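Local coordinates for protein putative solute-binding component of ABC transporter (Clostridium phytofermentans, PDB 4YS6) that probably serves as the sugar-capturing component of an ABC transporter, here holding beta-D-glucopyranose in the cleft between its two lobes, at residues 242-246 / 247-251; 272-275 / 276-279; 144-147 / 148-152. All blocks are in the same frame, centred on the assembly; numbering follows the deposited sequence. Where two conformers were deposited one is given.

Interaction 1: 242-246 / 247-251. With BGC (beta-D-glucopyranose), chain D.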
# COMPACT_ATOMS: atom_id res chain seq x y z
N VAL A 242 -6.98 16.50 0.51
CA VAL A 242 -5.71 15.87 0.88
C VAL A 242 -5.59 14.53 0.17
O VAL A 242 -6.34 13.60 0.43
CB VAL A 242 -5.57 15.67 2.40
CG1 VAL A 242 -4.12 15.31 2.77
CG2 VAL A 242 -5.97 16.94 3.15
N LEU A 243 -4.64 14.46 -0.74
CA LEU A 243 -4.31 13.22 -1.41
C LEU A 243 -3.46 12.39 -0.48
O LEU A 243 -2.30 12.75 -0.22
CB LEU A 243 -3.57 13.50 -2.72
CG LEU A 243 -2.94 12.31 -3.41
CD1 LEU A 243 -4.06 11.33 -3.80
CD2 LEU A 243 -2.15 12.79 -4.63
N CYS A 244 -4.05 11.34 0.07
CA CYS A 244 -3.32 10.38 0.89
C CYS A 244 -3.23 9.09 0.13
O CYS A 244 -4.26 8.56 -0.29
CB CYS A 244 -3.99 10.13 2.23
SG CYS A 244 -4.13 11.63 3.22
N SER A 245 -2.02 8.54 0.02
CA SER A 245 -1.85 7.32 -0.74
C SER A 245 -2.40 6.08 -0.05
O SER A 245 -2.65 5.08 -0.72
CB SER A 245 -0.36 7.09 -1.08
OG SER A 245 0.16 8.10 -1.94
N ASN A 246 -2.60 6.11 1.27
CA ASN A 246 -3.20 4.95 1.92
C ASN A 246 -3.93 5.32 3.19
O ASN A 246 -3.99 6.47 3.60
CB ASN A 246 -2.14 3.88 2.23
CG ASN A 246 -1.39 4.15 3.52
OD1 ASN A 246 -1.20 5.31 3.92
ND2 ASN A 246 -0.99 3.08 4.21
N ASP A 247 -4.49 4.32 3.83
CA ASP A 247 -5.27 4.56 5.03
C ASP A 247 -4.42 4.92 6.26
O ASP A 247 -4.85 5.75 7.06
CB ASP A 247 -6.12 3.34 5.33
CG ASP A 247 -7.44 3.29 4.51
OD1 ASP A 247 -7.69 4.16 3.63
OD2 ASP A 247 -8.23 2.35 4.77
N SER A 248 -3.22 4.37 6.44
CA SER A 248 -2.48 4.72 7.65
C SER A 248 -2.08 6.20 7.60
O SER A 248 -2.13 6.89 8.64
CB SER A 248 -1.26 3.80 7.87
OG SER A 248 -0.27 3.94 6.86
N THR A 249 -1.76 6.73 6.42
CA THR A 249 -1.46 8.16 6.35
C THR A 249 -2.74 8.98 6.44
O THR A 249 -2.77 10.00 7.14
CB THR A 249 -0.67 8.53 5.08
OG1 THR A 249 -1.40 8.19 3.90
CG2 THR A 249 0.68 7.81 5.07
N ALA A 250 -3.81 8.53 5.80
CA ALA A 250 -5.08 9.24 5.92
C ALA A 250 -5.56 9.34 7.36
O ALA A 250 -6.16 10.36 7.76
CB ALA A 250 -6.14 8.56 5.07
N LEU A 251 -5.37 8.29 8.14
CA LEU A 251 -5.77 8.31 9.54
C LEU A 251 -5.05 9.40 10.34
O LEU A 251 -5.64 10.07 11.19
CB LEU A 251 -5.51 6.95 10.17
CG LEU A 251 -6.00 6.78 11.59
CD1 LEU A 251 -7.50 7.00 11.65
CD2 LEU A 251 -5.64 5.38 12.07
C2 BGC D . 0.81 -1.45 0.39
C3 BGC D . -0.34 -0.68 0.95
C4 BGC D . -0.18 -0.37 2.38
C5 BGC D . 1.13 0.28 2.68
C6 BGC D . 1.42 0.42 4.16
C1 BGC D . 2.11 -0.64 0.59
O1 BGC D . 3.15 -1.25 0.16
O2 BGC D . 0.62 -1.68 -1.00
O3 BGC D . -1.55 -1.51 0.71
O4 BGC D . -1.20 0.56 2.83
O5 BGC D . 2.18 -0.55 2.10
O6 BGC D . 1.15 -0.78 4.87
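Strand 241-244 and helix 247-260 are the first two elements of a beta-alpha-beta unit completed by strand 267-268, and Cys244 and Ala250 bring them together with their CA atoms 5.4 Å apart. Between them the chain passes through Ser245 and turns at Asn246, the N-cap of the helix. The carbonyl O of Asn246 accepts the first regular helical bond, from Ala250 N at 3.0 Å. Backbone and side chain of the cap residue then share the work of starting the helix. Asn246 OD1 takes Thr249 N at 2.9 Å; the donor sits 36° out of the carbonyl plane, so it reaches the oxygen from above. This is possible because chi1 of 83° places CG between the backbone N and the carbonyl carbon, folding the amide back over the first helical turn. Thr249 crosses Asn246 at about a right angle, its OG1 2.9 Å from OD1 and also near the Asn246 carbonyl O.

The nitrogen of the same amide has two acceptors, Ser248 OG and the sugar. Asn246 ND2 donates in the amide plane to Ser248 OG at 2.9 Å, while that hydroxyl is also bonded to the main-chain O of Trp216, consistent with a second-shell link that holds the amide. Behind the cap, Cys244 packs against the first turn, SG against the CA of Ala250 and CB against its CB at 3.9 Å. With OD1 engaged by the helix start, the amide has its nitrogen turned to the sugar: Asn246 ND2 donates to O4 of the glucose at 2.9 Å, the N-H...O angle being 166°.

Interaction 2: 272-275 / 276-279; sequences DCDI and ANVK. With BGC (beta-D-glucopyranose), chain D.
The sugar pocket and a helix start are built here on one short run of chain, where Asp274, the N-cap, and Ile275, the first helical residue, pair with Val278 and Lys279 one turn on. At the pocket end, the carboxylate of Asp272 takes two neighbouring hydroxyls of the glucose, OD1 receiving O3 at 2.7 Å and OD2 receiving O4 at 2.5 Å. Positive phi at both Asp272 and Cys273 marks an irregular stretch of backbone between sugar and helix. The Asp274 side chain makes no capping bond; it lies alongside Asn277, pointing the same way, with the carboxylate and amide planes 72° apart. One water joins them, donating to Asp274 OD2 at 2.7 Å and to Asn277 OD1 at 2.8 Å, while Asn277 ND2 is hydrogen-bonded to Gln286 OE1 and Asp247 O. The main chain closes the turn by bonds from Val278 N to Asp274 O and from Lys279 N to Ile275 O. Val278 CG2 packs on Cys273 CB at 4.0 Å, and Lys279 runs extended beside Ile275 towards a salt bridge with the terminal carboxylate of Lys360. Both O3 and O4 donate to the Asp272 carboxylate, which probably favours one orientation of that side of the sugar.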
# COMPACT_ATOMS: atom_id res chain seq x y z
N ASP A 272 -6.87 0.59 1.43
CA ASP A 272 -6.77 -0.67 2.22
C ASP A 272 -8.07 -1.00 2.96
O ASP A 272 -8.25 -2.15 3.39
CB ASP A 272 -5.67 -0.68 3.30
CG ASP A 272 -4.26 -0.68 2.75
OD1 ASP A 272 -4.05 -0.84 1.53
OD2 ASP A 272 -3.34 -0.58 3.60
N CYS A 273 -8.92 -0.01 3.16
CA CYS A 273 -10.11 -0.17 4.00
C CYS A 273 -9.75 -0.72 5.38
O CYS A 273 -10.38 -1.69 5.86
CB CYS A 273 -11.15 -1.08 3.33
SG CYS A 273 -11.84 -0.31 1.85
N ASP A 274 -8.73 -0.14 6.00
CA ASP A 274 -8.46 -0.42 7.42
C ASP A 274 -9.72 -0.12 8.23
O ASP A 274 -10.47 0.79 7.93
CB ASP A 274 -7.32 0.44 7.98
CG ASP A 274 -5.95 0.06 7.42
OD1 ASP A 274 -5.82 -1.02 6.80
OD2 ASP A 274 -5.00 0.84 7.66
N ILE A 275 -9.91 -0.86 9.31
CA ILE A 275 -11.11 -0.72 10.12
C ILE A 275 -11.28 0.69 10.66
O ILE A 275 -12.37 1.23 10.61
CB ILE A 275 -11.09 -1.74 11.29
CG1 ILE A 275 -11.31 -3.13 10.73
CG2 ILE A 275 -12.19 -1.45 12.32
CD1 ILE A 275 -11.05 -4.25 11.73
N ALA A 276 -10.22 1.29 11.19
CA ALA A 276 -10.29 2.65 11.72
C ALA A 276 -10.81 3.62 10.66
O ALA A 276 -11.64 4.49 10.96
CB ALA A 276 -8.92 3.09 12.20
N ASN A 277 -10.30 3.47 9.44
CA ASN A 277 -10.68 4.36 8.35
C ASN A 277 -12.09 4.11 7.86
O ASN A 277 -12.77 5.07 7.48
CB ASN A 277 -9.70 4.22 7.20
CG ASN A 277 -8.30 4.53 7.64
OD1 ASN A 277 -7.73 3.79 8.43
ND2 ASN A 277 -7.74 5.61 7.13
N VAL A 278 -12.53 2.86 7.85
CA VAL A 278 -13.93 2.59 7.48
C VAL A 278 -14.86 3.26 8.48
O VAL A 278 -15.85 3.90 8.09
CB VAL A 278 -14.22 1.09 7.41
CG1 VAL A 278 -15.71 0.84 7.09
CG2 VAL A 278 -13.34 0.45 6.36
N LYS A 279 -14.57 3.14 9.76
CA LYS A 279 -15.38 3.83 10.76
C LYS A 279 -15.37 5.34 10.55
O LYS A 279 -16.41 5.98 10.68
CB LYS A 279 -14.89 3.49 12.15
CG LYS A 279 -15.18 2.05 12.54
CD LYS A 279 -14.56 1.71 13.89
CE LYS A 279 -14.95 0.31 14.33
NZ LYS A 279 -14.57 0.06 15.76
C2 BGC D . 0.81 -1.45 0.39
C3 BGC D . -0.34 -0.68 0.95
C4 BGC D . -0.18 -0.37 2.38
C5 BGC D . 1.13 0.28 2.68
C6 BGC D . 1.42 0.42 4.16
C1 BGC D . 2.11 -0.64 0.59
O1 BGC D . 3.15 -1.25 0.16
O2 BGC D . 0.62 -1.68 -1.00
O3 BGC D . -1.55 -1.51 0.71
O4 BGC D . -1.20 0.56 2.83
O5 BGC D . 2.18 -0.55 2.10
O6 BGC D . 1.15 -0.78 4.87
O HOH W 1 -5.15 3.05 9.28

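Interaction 3: 144-147 / 148-152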
# COMPACT_ATOMS: atom_id res chain seq x y z
N VAL A 144 -4.32 2.16 -8.61
CA VAL A 144 -4.73 2.67 -7.32
C VAL A 144 -4.52 4.18 -7.30
O VAL A 144 -5.39 4.95 -6.91
CB VAL A 144 -3.95 2.03 -6.13
CG1 VAL A 144 -4.20 2.78 -4.83
CG2 VAL A 144 -4.28 0.55 -5.97
N GLY A 145 -3.33 4.61 -7.69
CA GLY A 145 -3.02 6.03 -7.74
C GLY A 145 -3.94 6.78 -8.69
O GLY A 145 -4.44 7.83 -8.35
N THR A 146 -4.14 6.23 -9.90
CA THR A 146 -5.07 6.84 -10.84
C THR A 146 -6.43 7.07 -10.20
O THR A 146 -7.03 8.16 -10.32
CB THR A 146 -5.26 5.96 -12.10
OG1 THR A 146 -3.99 5.67 -12.70
CG2 THR A 146 -6.13 6.66 -13.11
N LYS A 147 -6.94 6.06 -9.51
CA LYS A 147 -8.29 6.15 -8.93
C LYS A 147 -8.35 7.27 -7.91
O LYS A 147 -9.34 8.01 -7.83
CB LYS A 147 -8.72 4.83 -8.29
CG LYS A 147 -9.04 3.74 -9.30
CD LYS A 147 -9.56 2.49 -8.59
CE LYS A 147 -9.86 1.35 -9.53
NZ LYS A 147 -10.96 1.70 -10.45
N GLN A 148 -7.29 7.41 -7.12
CA GLN A 148 -7.27 8.46 -6.09
C GLN A 148 -7.21 9.85 -6.74
O GLN A 148 -7.92 10.77 -6.31
CB GLN A 148 -6.08 8.30 -5.15
CG GLN A 148 -6.14 7.00 -4.34
CD GLN A 148 -4.84 6.66 -3.66
OE1 GLN A 148 -3.76 7.03 -4.11
NE2 GLN A 148 -4.94 5.92 -2.57
N GLY A 149 -6.40 9.98 -7.78
CA GLY A 149 -6.33 11.22 -8.54
C GLY A 149 -7.62 11.57 -9.23
O GLY A 149 -8.06 12.73 -9.19
N GLU A 150 -8.25 10.58 -9.88
CA GLU A 150 -9.49 10.84 -10.60
C GLU A 150 -10.60 11.20 -9.64
O GLU A 150 -11.52 11.95 -10.00
CB GLU A 150 -9.88 9.61 -11.43
CG GLU A 150 -8.99 9.44 -12.65
CD GLU A 150 -9.36 8.25 -13.51
OE1 GLU A 150 -9.01 8.27 -14.71
OE2 GLU A 150 -9.98 7.29 -12.99
N TYR A 151 -10.56 10.65 -8.43
CA TYR A 151 -11.58 10.98 -7.43
C TYR A 151 -11.52 12.46 -7.08
O TYR A 151 -12.53 13.15 -7.07
CB TYR A 151 -11.43 10.13 -6.16
CG TYR A 151 -12.54 10.39 -5.18
CD1 TYR A 151 -13.78 9.77 -5.33
CD2 TYR A 151 -12.38 11.29 -4.14
CE1 TYR A 151 -14.81 10.01 -4.44
CE2 TYR A 151 -13.41 11.55 -3.27
CZ TYR A 151 -14.62 10.90 -3.41
OH TYR A 151 -15.65 11.18 -2.54
N ILE A 152 -10.31 12.95 -6.80
CA ILE A 152 -10.12 14.36 -6.49
C ILE A 152 -10.47 15.23 -7.69
O ILE A 152 -11.15 16.24 -7.55
CB ILE A 152 -8.67 14.61 -6.04
CG1 ILE A 152 -8.46 13.96 -4.67
CG2 ILE A 152 -8.36 16.10 -5.99
CD1 ILE A 152 -7.06 14.00 -4.14
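Val144 and Gln148 lie side by side on the buried face of helix 141-155, whereas Thr146 and Glu150, one turn apart in the same way, lie on a more exposed flank. The helix follows strand 135-139; here the chain crosses from the first lobe's sheet to cover that of the second, as in two-lobed periplasmic binding proteins. Its backbone ladder is regular: Gln148 N bonds to Val144 O, Gly149 N to Gly145 O, Glu150 N to Thr146 O at 2.7 Å, and Tyr151 N to Lys147 O.

On the buried side Val144 CG1 meets Gln148 NE2 at 3.9 Å, and the aliphatic part of the glutamine folds against the main chain, its CG 3.4 Å from Val144 O. Extension beyond CG (chi2 166°) carries the amide past the valine to the protein interior, with Gln148 OE1 3.8 Å from the CA of Gly145. Val144 also touches Phe182, and Ile152 further along rests on Leu243 and Ile267 of the sheet.

Towards solvent the polar ends are less firmly fixed. Thr146 has two conformers; in one, CG2 comes 3.6 Å from Glu150 CD, so this touch is doubtful, and OG1 bonds to Tyr142 O. Thr146 and the exposed Glu150 both also touch Val189 of helix 177-195. Lys147 bends at its last torsion (chi4 -65°), but its NZ remains 6.2 Å from Glu150 OE2, too far for a salt bridge, and any attraction between them is probably weak.

The chemistry thus divides by face. The buried amide gives its NE2 to two main-chain oxygens, those of Ser245 and Gly270, and so ties the helix to two loops at the ends of sheet strands; the charged groups of Lys147 and Glu150 make no comparable bond to each other.

Overall arrangement
Two of the three contacts touch the glucose; the third packs behind them. Interactions 1 and 2, their centres 11 Å apart, meet at its O4, to which Asn246 donates and which itself donates to Asp272. They are also joined directly: Asp247 OD2 lies 2.8 Å from Asp274 N, and Asp247 O lies 2.9 Å from Asn277 ND2. Interaction 3 stands further back, the Val144 side chain about 7 Å from the sugar. Its centre is 12 Å from that of interaction 1, which it touches through Ile152 CD1, 3.8 Å from Leu243 CB, as well as through Gln148, but its nearest atoms stay about 7 Å from interaction 2.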